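Local coordinates for flagellar protein (Xanthomonas campestris pv. campestris, PDB 3C12) that caps the flagellar hook and is probably required for its formation, possibly as a scaffold, and is represented here by its C-terminal part, at residues A[11-16]-A[104-109]; A[41-46]-A[56-61]; A[51-56]-A[68-73]; A[108-113]-A[122-127]. All coordinates share one frame; numbering follows the deposited sequence.

Contact 1: A[11-16]-A[104-109]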
loop_
_atom_site.group_PDB
_atom_site.type_symbol
_atom_site.label_atom_id
_atom_site.label_comp_id
_atom_site.label_asym_id
_atom_site.label_seq_id
_atom_site.Cartn_x
_atom_site.Cartn_y
_atom_site.Cartn_z
ATOM N N GLY A 11 -5.005 -9.716 -20.330
ATOM C CA GLY A 11 -4.737 -8.862 -21.474
ATOM C C GLY A 11 -4.839 -7.376 -21.178
ATOM O O GLY A 11 -4.369 -6.544 -21.951
ATOM N N HIS A 12 -5.454 -7.038 -20.053
ATOM C CA HIS A 12 -5.610 -5.645 -19.672
ATOM C C HIS A 12 -4.655 -5.258 -18.545
ATOM O O HIS A 12 -3.829 -6.069 -18.114
ATOM C CB HIS A 12 -7.057 -5.387 -19.253
ATOM C CG HIS A 12 -8.036 -5.488 -20.384
ATOM N ND1 HIS A 12 -9.394 -5.330 -20.210
ATOM C CD2 HIS A 12 -7.847 -5.703 -21.707
ATOM C CE1 HIS A 12 -10.000 -5.444 -21.378
ATOM N NE2 HIS A 12 -9.084 -5.671 -22.303
ATOM N N ASN A 13 -4.763 -4.012 -18.085
ATOM C CA ASN A 13 -3.925 -3.500 -17.003
ATOM C C ASN A 13 -4.763 -3.244 -15.767
ATOM O O ASN A 13 -5.935 -2.887 -15.855
ATOM C CB ASN A 13 -3.210 -2.211 -17.428
ATOM C CG ASN A 13 -1.884 -2.482 -18.115
ATOM O OD1 ASN A 13 -1.807 -3.266 -19.057
ATOM N ND2 ASN A 13 -0.833 -1.831 -17.646
ATOM N N VAL A 14 -4.157 -3.442 -14.609
ATOM C CA VAL A 14 -4.861 -3.235 -13.359
ATOM C C VAL A 14 -4.034 -2.404 -12.402
ATOM O O VAL A 14 -2.821 -2.256 -12.561
ATOM C CB VAL A 14 -5.198 -4.579 -12.668
ATOM C CG1 VAL A 14 -6.145 -5.384 -13.533
ATOM C CG2 VAL A 14 -3.920 -5.364 -12.397
ATOM N N LEU A 15 -4.717 -1.849 -11.412
ATOM C CA LEU A 15 -4.070 -1.051 -10.396
ATOM C C LEU A 15 -4.226 -1.802 -9.099
ATOM O O LEU A 15 -5.336 -2.041 -8.639
ATOM C CB LEU A 15 -4.719 0.329 -10.289
ATOM C CG LEU A 15 -4.105 1.432 -11.155
ATOM C CD1 LEU A 15 -4.068 0.997 -12.605
ATOM C CD2 LEU A 15 -4.916 2.698 -10.999
ATOM N N VAL A 16 -3.099 -2.188 -8.525
ATOM C CA VAL A 16 -3.102 -2.913 -7.273
ATOM C C VAL A 16 -2.158 -2.247 -6.287
ATOM O O VAL A 16 -1.168 -1.629 -6.674
ATOM C CB VAL A 16 -2.656 -4.373 -7.481
ATOM C CG1 VAL A 16 -3.664 -5.103 -8.341
ATOM C CG2 VAL A 16 -1.291 -4.407 -8.141
ATOM N N TYR A 104 -0.318 2.663 -5.493
ATOM C CA TYR A 104 -1.028 1.689 -6.314
ATOM C C TYR A 104 -0.289 1.607 -7.622
ATOM O O TYR A 104 -0.146 2.598 -8.334
ATOM C CB TYR A 104 -2.487 2.102 -6.560
ATOM C CG TYR A 104 -3.273 2.281 -5.281
ATOM C CD1 TYR A 104 -3.120 3.438 -4.509
ATOM C CD2 TYR A 104 -4.103 1.271 -4.797
ATOM C CE1 TYR A 104 -3.768 3.582 -3.280
ATOM C CE2 TYR A 104 -4.757 1.403 -3.565
ATOM C CZ TYR A 104 -4.583 2.561 -2.809
ATOM O OH TYR A 104 -5.184 2.697 -1.568
ATOM N N VAL A 105 0.190 0.416 -7.934
ATOM C CA VAL A 105 0.954 0.216 -9.148
ATOM C C VAL A 105 0.140 -0.329 -10.293
ATOM O O VAL A 105 -0.729 -1.187 -10.104
ATOM C CB VAL A 105 2.116 -0.743 -8.896
ATOM C CG1 VAL A 105 2.906 -0.943 -10.163
ATOM C CG2 VAL A 105 2.981 -0.200 -7.794
ATOM N N ASP A 106 0.432 0.178 -11.486
ATOM C CA ASP A 106 -0.246 -0.295 -12.676
ATOM C C ASP A 106 0.591 -1.405 -13.307
ATOM O O ASP A 106 1.802 -1.248 -13.496
ATOM C CB ASP A 106 -0.446 0.831 -13.681
ATOM C CG ASP A 106 -1.108 0.341 -14.963
ATOM O OD1 ASP A 106 -0.414 -0.317 -15.780
ATOM O OD2 ASP A 106 -2.323 0.590 -15.141
ATOM N N ALA A 107 -0.060 -2.521 -13.633
ATOM C CA ALA A 107 0.629 -3.660 -14.212
ATOM C C ALA A 107 -0.261 -4.449 -15.138
ATOM O O ALA A 107 -1.473 -4.539 -14.933
ATOM C CB ALA A 107 1.136 -4.577 -13.111
ATOM N N PRO A 108 0.338 -5.053 -16.171
ATOM C CA PRO A 108 -0.410 -5.850 -17.140
ATOM C C PRO A 108 -0.744 -7.246 -16.594
ATOM O O PRO A 108 0.124 -7.948 -16.070
ATOM C CB PRO A 108 0.531 -5.881 -18.334
ATOM C CG PRO A 108 1.863 -5.964 -17.682
ATOM C CD PRO A 108 1.760 -4.963 -16.551
ATOM N N VAL A 109 -2.015 -7.624 -16.702
ATOM C CA VAL A 109 -2.484 -8.931 -16.243
ATOM C C VAL A 109 -2.106 -9.949 -17.308
ATOM O O VAL A 109 -2.887 -10.209 -18.228
ATOM C CB VAL A 109 -4.010 -8.952 -16.082
ATOM C CG1 VAL A 109 -4.458 -10.317 -15.604
ATOM C CG2 VAL A 109 -4.450 -7.867 -15.117
#
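D106 reaches across to N13 and L15, and its side chain serves as a worked case of one carboxylate serving two residues of the neighbouring strand. CG stands anti to the backbone N (chi1 178°), which carries the group along the face shared with N13, L15 and P108. CB starts beside the leucine, 3.8 Å from L15 CD1. Beyond CG the two oxygens part. OD2 turns to L15 CD1 and to the N13 side chain, lying 3.7 Å from N13 CB, whereas OD1 accepts a hydrogen bond from N13 ND2. The modelled length of that bond is too short to trust at this resolution. Amide and carboxylate are nearly coplanar, 27° apart, although the two side chains cross at about a right angle. N13 OD1, the other end of the amide, rests on P108, 3.6 Å from P108 CB.

On the face of V14 and V16 the contact is apolar: V14 CG1 meets V109 CG2 at 3.4 Å. Between the faces runs a regular antiparallel pairing, in which V14 and A107 exchange two backbone bonds (V14 N to A107 O, 2.9 Å), as do V16 and V105. The pairing carries on into the loop, where V109 N donates to H12 O (2.8 Å) and G11 N to V109 O.

Strand 13-17 thus lies along the long strand 98-115, in the Tudor-like part of the protein. L123 of strand 118-123 packs on V14, V16 and V109, while strand 29-35 pairs with the same long strand, and its V32 touches L15 and Y104.

Contact 2: A[41-46]-A[56-61]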
loop_
_atom_site.group_PDB
_atom_site.type_symbol
_atom_site.label_atom_id
_atom_site.label_comp_id
_atom_site.label_asym_id
_atom_site.label_seq_id
_atom_site.Cartn_x
_atom_site.Cartn_y
_atom_site.Cartn_z
ATOM N N VAL A 41 3.777 15.621 -4.150
ATOM C CA VAL A 41 4.069 14.315 -3.607
ATOM C C VAL A 41 5.402 13.856 -4.163
ATOM O O VAL A 41 5.665 13.980 -5.355
ATOM C CB VAL A 41 2.962 13.309 -3.964
ATOM C CG1 VAL A 41 2.622 13.425 -5.423
ATOM C CG2 VAL A 41 3.410 11.904 -3.638
ATOM N N ASN A 42 6.257 13.358 -3.280
ATOM C CA ASN A 42 7.568 12.874 -3.684
ATOM C C ASN A 42 7.634 11.358 -3.617
ATOM O O ASN A 42 7.428 10.755 -2.564
ATOM C CB ASN A 42 8.667 13.482 -2.805
ATOM C CG ASN A 42 8.965 14.922 -3.158
ATOM O OD1 ASN A 42 9.789 15.565 -2.521
ATOM N ND2 ASN A 42 8.294 15.434 -4.179
ATOM N N PHE A 43 7.911 10.755 -4.768
ATOM C CA PHE A 43 8.022 9.311 -4.886
ATOM C C PHE A 43 9.494 8.948 -4.889
ATOM O O PHE A 43 10.247 9.390 -5.743
ATOM C CB PHE A 43 7.355 8.830 -6.176
ATOM C CG PHE A 43 5.923 9.260 -6.311
ATOM C CD1 PHE A 43 5.606 10.553 -6.704
ATOM C CD2 PHE A 43 4.891 8.381 -6.017
ATOM C CE1 PHE A 43 4.284 10.962 -6.804
ATOM C CE2 PHE A 43 3.566 8.783 -6.114
ATOM C CZ PHE A 43 3.263 10.076 -6.507
ATOM N N GLU A 44 9.901 8.148 -3.916
ATOM C CA GLU A 44 11.285 7.736 -3.801
ATOM C C GLU A 44 11.466 6.261 -4.140
ATOM O O GLU A 44 10.809 5.398 -3.564
ATOM C CB GLU A 44 11.771 8.000 -2.383
ATOM C CG GLU A 44 13.165 7.492 -2.100
ATOM C CD GLU A 44 13.485 7.510 -0.625
ATOM O OE1 GLU A 44 12.753 6.849 0.144
ATOM O OE2 GLU A 44 14.461 8.184 -0.235
ATOM N N ILE A 45 12.366 5.979 -5.075
ATOM C CA ILE A 45 12.644 4.610 -5.491
ATOM C C ILE A 45 13.921 4.075 -4.841
ATOM O O ILE A 45 14.986 4.660 -4.993
ATOM C CB ILE A 45 12.780 4.528 -7.033
ATOM C CG1 ILE A 45 11.398 4.529 -7.677
ATOM C CG2 ILE A 45 13.534 3.273 -7.434
ATOM C CD1 ILE A 45 10.570 5.713 -7.324
ATOM N N THR A 46 13.811 2.970 -4.111
ATOM C CA THR A 46 14.977 2.373 -3.467
ATOM C C THR A 46 15.231 0.974 -4.028
ATOM O O THR A 46 14.360 0.395 -4.682
ATOM C CB THR A 46 14.799 2.292 -1.946
ATOM O OG1 THR A 46 13.602 1.573 -1.643
ATOM C CG2 THR A 46 14.713 3.680 -1.352
ATOM N N LEU A 56 11.098 11.258 -7.533
ATOM C CA LEU A 56 10.209 12.001 -8.408
ATOM C C LEU A 56 9.347 12.912 -7.557
ATOM O O LEU A 56 9.087 12.621 -6.390
ATOM C CB LEU A 56 9.312 11.037 -9.190
ATOM C CG LEU A 56 9.992 9.937 -10.009
ATOM C CD1 LEU A 56 8.996 8.840 -10.351
ATOM C CD2 LEU A 56 10.594 10.539 -11.267
ATOM N N SER A 57 8.908 14.019 -8.140
ATOM C CA SER A 57 8.061 14.959 -7.425
ATOM C C SER A 57 6.945 15.354 -8.355
ATOM O O SER A 57 7.182 15.586 -9.531
ATOM C CB SER A 57 8.864 16.192 -7.013
ATOM O OG SER A 57 9.983 15.820 -6.226
ATOM N N VAL A 58 5.722 15.411 -7.843
ATOM C CA VAL A 58 4.576 15.784 -8.673
ATOM C C VAL A 58 3.655 16.726 -7.924
ATOM O O VAL A 58 3.309 16.475 -6.769
ATOM C CB VAL A 58 3.734 14.545 -9.103
ATOM C CG1 VAL A 58 2.563 14.978 -9.968
ATOM C CG2 VAL A 58 4.595 13.567 -9.857
ATOM N N PRO A 59 3.244 17.825 -8.576
ATOM C CA PRO A 59 2.347 18.788 -7.936
ATOM C C PRO A 59 0.939 18.199 -7.831
ATOM O O PRO A 59 0.592 17.262 -8.555
ATOM C CB PRO A 59 2.417 19.992 -8.870
ATOM C CG PRO A 59 2.579 19.352 -10.201
ATOM C CD PRO A 59 3.601 18.266 -9.936
ATOM N N ALA A 60 0.147 18.744 -6.915
ATOM C CA ALA A 60 -1.217 18.285 -6.706
ATOM C C ALA A 60 -2.172 19.469 -6.590
ATOM O O ALA A 60 -2.321 20.068 -5.524
ATOM C CB ALA A 60 -1.295 17.426 -5.450
ATOM N N SER A 61 -2.806 19.796 -7.708
ATOM C CA SER A 61 -3.770 20.883 -7.788
ATOM C C SER A 61 -4.625 20.974 -6.522
ATOM O O SER A 61 -4.907 22.066 -6.021
ATOM C CB SER A 61 -4.660 20.669 -9.016
ATOM O OG SER A 61 -5.100 19.317 -9.108
#
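F43 and V58 meet because their first torsions aim one group at the other: F43 CG lies anti to its carbonyl carbon (chi1 -55°), and V58 CG1 is trans to the backbone N (chi1 -180°), leaving CG2 as the branch that reaches the ring. F43 CE1 and V58 CG2 come to 4.0 Å, the methyl approaching obliquely. V41 and V58 lie side by side, pointing the same way, with V41 CG1 4.0 Å from V58 CB. L56 completes this row through its CB, 4.2 Å from F43 CB, and the L56 carbonyl oxygen lies at the edge of the F43 ring, near its plane.

These side chains line one face of a beta hairpin, strands 39-46 and 52-60, in the Ig-like part of the protein. V41 pairs with V58 and F43 with L56 in antiparallel hydrogen-bonded fashion; L56 N donates to F43 O at 2.7 Å, and V41 N to V58 O at 2.8 Å. Between them N42 and S57 form the non-hydrogen-bonded pair.

The N42 and S57 side chains share the other face. N42 ND2 lies close to S57 OG, but the angle is poor for a hydrogen bond; the amide donates weakly to V41 O instead, at 3.2 Å. Behind the apolar row, F43 meets the ring of F68 with their planes about 40° apart, and V66 of strand 64-70 touches both V41 and V58.

Contact 3: A[51-56]-A[68-73]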
loop_
_atom_site.group_PDB
_atom_site.type_symbol
_atom_site.label_atom_id
_atom_site.label_comp_id
_atom_site.label_asym_id
_atom_site.label_seq_id
_atom_site.Cartn_x
_atom_site.Cartn_y
_atom_site.Cartn_z
ATOM N N THR A 51 18.990 1.137 -0.885
ATOM C CA THR A 51 19.799 2.244 -1.396
ATOM C C THR A 51 18.961 3.179 -2.259
ATOM O O THR A 51 18.077 2.743 -3.004
ATOM C CB THR A 51 20.976 1.730 -2.268
ATOM O OG1 THR A 51 21.854 0.922 -1.470
ATOM C CG2 THR A 51 21.750 2.897 -2.867
ATOM N N PHE A 52 19.250 4.470 -2.156
ATOM C CA PHE A 52 18.545 5.457 -2.943
ATOM C C PHE A 52 18.812 5.188 -4.418
ATOM O O PHE A 52 19.935 4.869 -4.807
ATOM C CB PHE A 52 19.033 6.866 -2.601
ATOM C CG PHE A 52 18.358 7.943 -3.410
ATOM C CD1 PHE A 52 17.132 8.477 -3.004
ATOM C CD2 PHE A 52 18.913 8.376 -4.615
ATOM C CE1 PHE A 52 16.474 9.413 -3.784
ATOM C CE2 PHE A 52 18.255 9.315 -5.401
ATOM C CZ PHE A 52 17.033 9.832 -4.985
ATOM N N VAL A 53 17.773 5.309 -5.233
ATOM C CA VAL A 53 17.904 5.110 -6.669
ATOM C C VAL A 53 17.527 6.406 -7.385
ATOM O O VAL A 53 18.354 7.016 -8.064
ATOM C CB VAL A 53 17.006 3.966 -7.168
ATOM C CG1 VAL A 53 16.994 3.934 -8.694
ATOM C CG2 VAL A 53 17.504 2.654 -6.611
ATOM N N LYS A 54 16.272 6.823 -7.238
ATOM C CA LYS A 54 15.813 8.058 -7.849
ATOM C C LYS A 54 14.646 8.613 -7.061
ATOM O O LYS A 54 14.050 7.919 -6.239
ATOM C CB LYS A 54 15.392 7.841 -9.305
ATOM C CG LYS A 54 15.326 9.151 -10.077
ATOM C CD LYS A 54 15.122 8.942 -11.569
ATOM C CE LYS A 54 15.495 10.194 -12.369
ATOM N NZ LYS A 54 15.158 10.095 -13.821
ATOM N N GLN A 55 14.320 9.873 -7.321
ATOM C CA GLN A 55 13.222 10.530 -6.633
ATOM C C GLN A 55 12.414 11.381 -7.610
ATOM O O GLN A 55 12.966 12.120 -8.422
ATOM C CB GLN A 55 13.777 11.398 -5.508
ATOM C CG GLN A 55 12.887 11.483 -4.283
ATOM C CD GLN A 55 12.529 12.911 -3.950
ATOM O OE1 GLN A 55 12.332 13.258 -2.790
ATOM N NE2 GLN A 55 12.431 13.748 -4.976
ATOM N N LEU A 56 11.098 11.258 -7.533
ATOM C CA LEU A 56 10.209 12.001 -8.408
ATOM C C LEU A 56 9.347 12.912 -7.557
ATOM O O LEU A 56 9.087 12.621 -6.390
ATOM C CB LEU A 56 9.312 11.037 -9.190
ATOM C CG LEU A 56 9.992 9.937 -10.009
ATOM C CD1 LEU A 56 8.996 8.840 -10.351
ATOM C CD2 LEU A 56 10.594 10.539 -11.267
ATOM N N PHE A 68 2.193 8.862 -11.154
ATOM C CA PHE A 68 3.648 8.919 -11.100
ATOM C C PHE A 68 4.206 8.016 -12.187
ATOM O O PHE A 68 3.531 7.092 -12.641
ATOM C CB PHE A 68 4.160 8.469 -9.724
ATOM C CG PHE A 68 4.049 6.987 -9.474
ATOM C CD1 PHE A 68 4.925 6.096 -10.080
ATOM C CD2 PHE A 68 3.065 6.484 -8.633
ATOM C CE1 PHE A 68 4.823 4.735 -9.851
ATOM C CE2 PHE A 68 2.957 5.124 -8.400
ATOM C CZ PHE A 68 3.838 4.248 -9.011
ATOM N N ALA A 69 5.437 8.281 -12.606
ATOM C CA ALA A 69 6.069 7.478 -13.640
ATOM C C ALA A 69 7.585 7.510 -13.528
ATOM O O ALA A 69 8.195 8.577 -13.521
ATOM C CB ALA A 69 5.637 7.962 -15.015
ATOM N N TRP A 70 8.187 6.330 -13.428
ATOM C CA TRP A 70 9.631 6.225 -13.335
ATOM C C TRP A 70 10.134 5.668 -14.655
ATOM O O TRP A 70 9.621 4.665 -15.147
ATOM C CB TRP A 70 10.037 5.308 -12.177
ATOM C CG TRP A 70 11.517 5.138 -12.055
ATOM C CD1 TRP A 70 12.467 6.104 -12.214
ATOM C CD2 TRP A 70 12.223 3.931 -11.741
ATOM N NE1 TRP A 70 13.719 5.575 -12.021
ATOM C CE2 TRP A 70 13.598 4.243 -11.729
ATOM C CE3 TRP A 70 11.827 2.617 -11.470
ATOM C CZ2 TRP A 70 14.581 3.288 -11.456
ATOM C CZ3 TRP A 70 12.806 1.667 -11.198
ATOM C CH2 TRP A 70 14.166 2.010 -11.194
ATOM N N ASP A 71 11.130 6.341 -15.226
ATOM C CA ASP A 71 11.718 5.939 -16.497
ATOM C C ASP A 71 12.719 4.796 -16.358
ATOM O O ASP A 71 13.305 4.355 -17.341
ATOM C CB ASP A 71 12.399 7.137 -17.161
ATOM C CG ASP A 71 13.254 7.917 -16.201
ATOM O OD1 ASP A 71 13.864 7.287 -15.318
ATOM O OD2 ASP A 71 13.320 9.155 -16.331
ATOM N N GLY A 72 12.925 4.318 -15.138
ATOM C CA GLY A 72 13.843 3.213 -14.939
ATOM C C GLY A 72 15.305 3.595 -14.845
ATOM O O GLY A 72 16.193 2.757 -15.020
ATOM N N THR A 73 15.563 4.867 -14.575
ATOM C CA THR A 73 16.933 5.347 -14.441
ATOM C C THR A 73 17.144 5.943 -13.054
ATOM O O THR A 73 16.182 6.361 -12.405
ATOM C CB THR A 73 17.254 6.414 -15.503
ATOM O OG1 THR A 73 16.214 7.398 -15.519
ATOM C CG2 THR A 73 17.363 5.778 -16.875
#
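K54 carries the polar part of this contact, stretching toward D71 and T73. Its NZ forms a salt bridge with D71, crossing that side chain at about a right angle with OD2 3.2 Å away; the hydrogen bonds from NZ to both carboxylate oxygens and to T73 OG1 are all weak. The carboxylate is itself placed by an Asx turn, in which T73 N donates to D71 OD1 at 3.0 Å.

A second hydrogen bond folds the turn onto the indole: W70 NE1 donates to T73 O (2.6 Å), which sits in the ring plane. G72 CA lies over the centre of one face of that ring.

Carbon contacts gather round W70. The K54 CD methylene sits at the indole edge, 3.7 Å from W70 NE1. V53 CG1 and L56 CD1 make the apolar pairs, with W70 CZ2 and W70 CB. A classic beta bulge sets V53 and K54 both opposite I45.

Strands 52-60 and 64-70 of the Ig-like part, axes 8.4 Å apart, thus meet through side chains without backbone bridges here. The lysine chain follows the indole edge, while NZ meets a carboxylate already held by the Asx turn, a contribution that is probably mainly electrostatic.

Contact 4: A[108-113]-A[122-127]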
loop_
_atom_site.group_PDB
_atom_site.type_symbol
_atom_site.label_atom_id
_atom_site.label_comp_id
_atom_site.label_asym_id
_atom_site.label_seq_id
_atom_site.Cartn_x
_atom_site.Cartn_y
_atom_site.Cartn_z
ATOM N N PRO A 108 0.338 -5.053 -16.171
ATOM C CA PRO A 108 -0.410 -5.850 -17.140
ATOM C C PRO A 108 -0.744 -7.246 -16.594
ATOM O O PRO A 108 0.124 -7.948 -16.070
ATOM C CB PRO A 108 0.531 -5.881 -18.334
ATOM C CG PRO A 108 1.863 -5.964 -17.682
ATOM C CD PRO A 108 1.760 -4.963 -16.551
ATOM N N VAL A 109 -2.015 -7.624 -16.702
ATOM C CA VAL A 109 -2.484 -8.931 -16.243
ATOM C C VAL A 109 -2.106 -9.949 -17.308
ATOM O O VAL A 109 -2.887 -10.209 -18.228
ATOM C CB VAL A 109 -4.010 -8.952 -16.082
ATOM C CG1 VAL A 109 -4.458 -10.317 -15.604
ATOM C CG2 VAL A 109 -4.450 -7.867 -15.117
ATOM N N ASP A 110 -0.909 -10.516 -17.183
ATOM C CA ASP A 110 -0.414 -11.482 -18.149
ATOM C C ASP A 110 -1.331 -12.686 -18.297
ATOM O O ASP A 110 -1.528 -13.198 -19.406
ATOM C CB ASP A 110 0.989 -11.953 -17.770
ATOM C CG ASP A 110 1.544 -12.973 -18.757
ATOM O OD1 ASP A 110 1.698 -12.628 -19.954
ATOM O OD2 ASP A 110 1.815 -14.123 -18.336
ATOM N N SER A 111 -1.893 -13.141 -17.184
ATOM C CA SER A 111 -2.794 -14.284 -17.218
ATOM C C SER A 111 -3.476 -14.469 -15.881
ATOM O O SER A 111 -3.140 -13.815 -14.894
ATOM C CB SER A 111 -2.026 -15.557 -17.570
ATOM O OG SER A 111 -1.090 -15.875 -16.555
ATOM N N VAL A 112 -4.441 -15.375 -15.856
ATOM C CA VAL A 112 -5.171 -15.656 -14.635
ATOM C C VAL A 112 -5.107 -17.144 -14.333
ATOM O O VAL A 112 -5.183 -17.982 -15.236
ATOM C CB VAL A 112 -6.652 -15.211 -14.755
ATOM C CG1 VAL A 112 -7.507 -15.928 -13.721
ATOM C CG2 VAL A 112 -6.751 -13.712 -14.554
ATOM N N THR A 113 -4.945 -17.466 -13.057
ATOM C CA THR A 113 -4.896 -18.849 -12.635
ATOM C C THR A 113 -5.938 -19.109 -11.566
ATOM O O THR A 113 -6.172 -18.291 -10.677
ATOM C CB THR A 113 -3.511 -19.235 -12.092
ATOM O OG1 THR A 113 -2.572 -19.303 -13.177
ATOM C CG2 THR A 113 -3.580 -20.581 -11.391
ATOM N N ASN A 122 -1.744 -13.087 -12.645
ATOM C CA ASN A 122 -0.307 -13.182 -12.812
ATOM C C ASN A 122 0.094 -11.882 -13.467
ATOM O O ASN A 122 -0.043 -11.702 -14.680
ATOM C CB ASN A 122 0.023 -14.397 -13.673
ATOM C CG ASN A 122 -0.620 -15.657 -13.133
ATOM O OD1 ASN A 122 -0.438 -16.004 -11.964
ATOM N ND2 ASN A 122 -1.399 -16.338 -13.974
ATOM N N LEU A 123 0.551 -10.966 -12.622
ATOM C CA LEU A 123 0.953 -9.636 -13.040
ATOM C C LEU A 123 2.384 -9.615 -13.542
ATOM O O LEU A 123 3.308 -10.040 -12.849
ATOM C CB LEU A 123 0.780 -8.679 -11.870
ATOM C CG LEU A 123 -0.606 -8.770 -11.233
ATOM C CD1 LEU A 123 -0.639 -7.886 -10.010
ATOM C CD2 LEU A 123 -1.690 -8.358 -12.233
ATOM N N THR A 124 2.552 -9.117 -14.761
ATOM C CA THR A 124 3.856 -9.044 -15.391
ATOM C C THR A 124 4.800 -8.141 -14.615
ATOM O O THR A 124 4.513 -6.962 -14.402
ATOM C CB THR A 124 3.736 -8.525 -16.820
ATOM O OG1 THR A 124 2.703 -9.251 -17.500
ATOM C CG2 THR A 124 5.052 -8.708 -17.560
ATOM N N GLY A 125 5.922 -8.720 -14.194
ATOM C CA GLY A 125 6.915 -7.992 -13.435
ATOM C C GLY A 125 6.728 -8.079 -11.928
ATOM O O GLY A 125 7.655 -8.444 -11.195
ATOM N N LEU A 126 5.525 -7.743 -11.464
ATOM C CA LEU A 126 5.216 -7.751 -10.041
ATOM C C LEU A 126 5.089 -9.138 -9.477
ATOM O O LEU A 126 5.663 -9.443 -8.440
ATOM C CB LEU A 126 3.923 -6.991 -9.771
ATOM C CG LEU A 126 4.019 -5.483 -9.955
ATOM C CD1 LEU A 126 2.657 -4.852 -9.769
ATOM C CD2 LEU A 126 5.010 -4.920 -8.957
ATOM N N GLY A 127 4.323 -9.980 -10.153
ATOM C CA GLY A 127 4.138 -11.326 -9.663
ATOM C C GLY A 127 2.681 -11.715 -9.508
ATOM O O GLY A 127 1.859 -11.531 -10.410
#
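N122 fills the tighter part of this contact, its amide set against S111 and T113. ND2 donates to S111 OG at 2.6 Å and also to T113 OG1 at 3.3 Å, the latter bond nearly straight (168°) and in the amide plane. S111 OG, between its own N and carbonyl carbon (chi1 65°), faces the amide. Two hydroxyls thereby restrain the rotation of the amide, and N122 N ties the backbone to S111 O at 2.7 Å. On the opposite face L123 CD2 and V109 CG2 meet at 4.0 Å, in a buried layer that V14 and V16 of strand 13-17 extend.

On the exposed side the side chains of D110 and T124 meet only slightly, where T124 OG1 touches D110 CB. P108 sets its ring carbon CG against T124 CB, the two side chains crossing at about a right angle. What steadies this end is P108 O, which takes two bonds from T124: one from N at 3.0 Å, and one from OG1 that arrives above the carbonyl plane (47° out of it).

Between the two regions, the bonds N122 O takes from D110 N and S111 N are both weak. With V109 at the centre of an inverse gamma turn, D110 and S111 both face N122: a classic beta bulge in the hairpin of strands 98-115 and 118-123, in the Tudor-like part of the protein.

In the fold
The four contacts fall into two groups. Contacts 1 and 4, with centres 8 Å apart, share P108 and V109 on strand 98-115, and their apolar faces merge where V14 CG2 meets L123 CD2 at 3.7 Å. Contacts 2 and 3, with centres 10 Å apart, share L56 and are joined by probable backbone bonds of I45 with V53 and K54. Contact 1 encloses both along the chain, as expected if the Ig-like part is inserted into the Tudor-like one. The groups touch where Y104 O lies 4.0 Å from F68 CE2, linking contacts 1 and 3; contacts 2 and 4 stand 26 Å apart between centres.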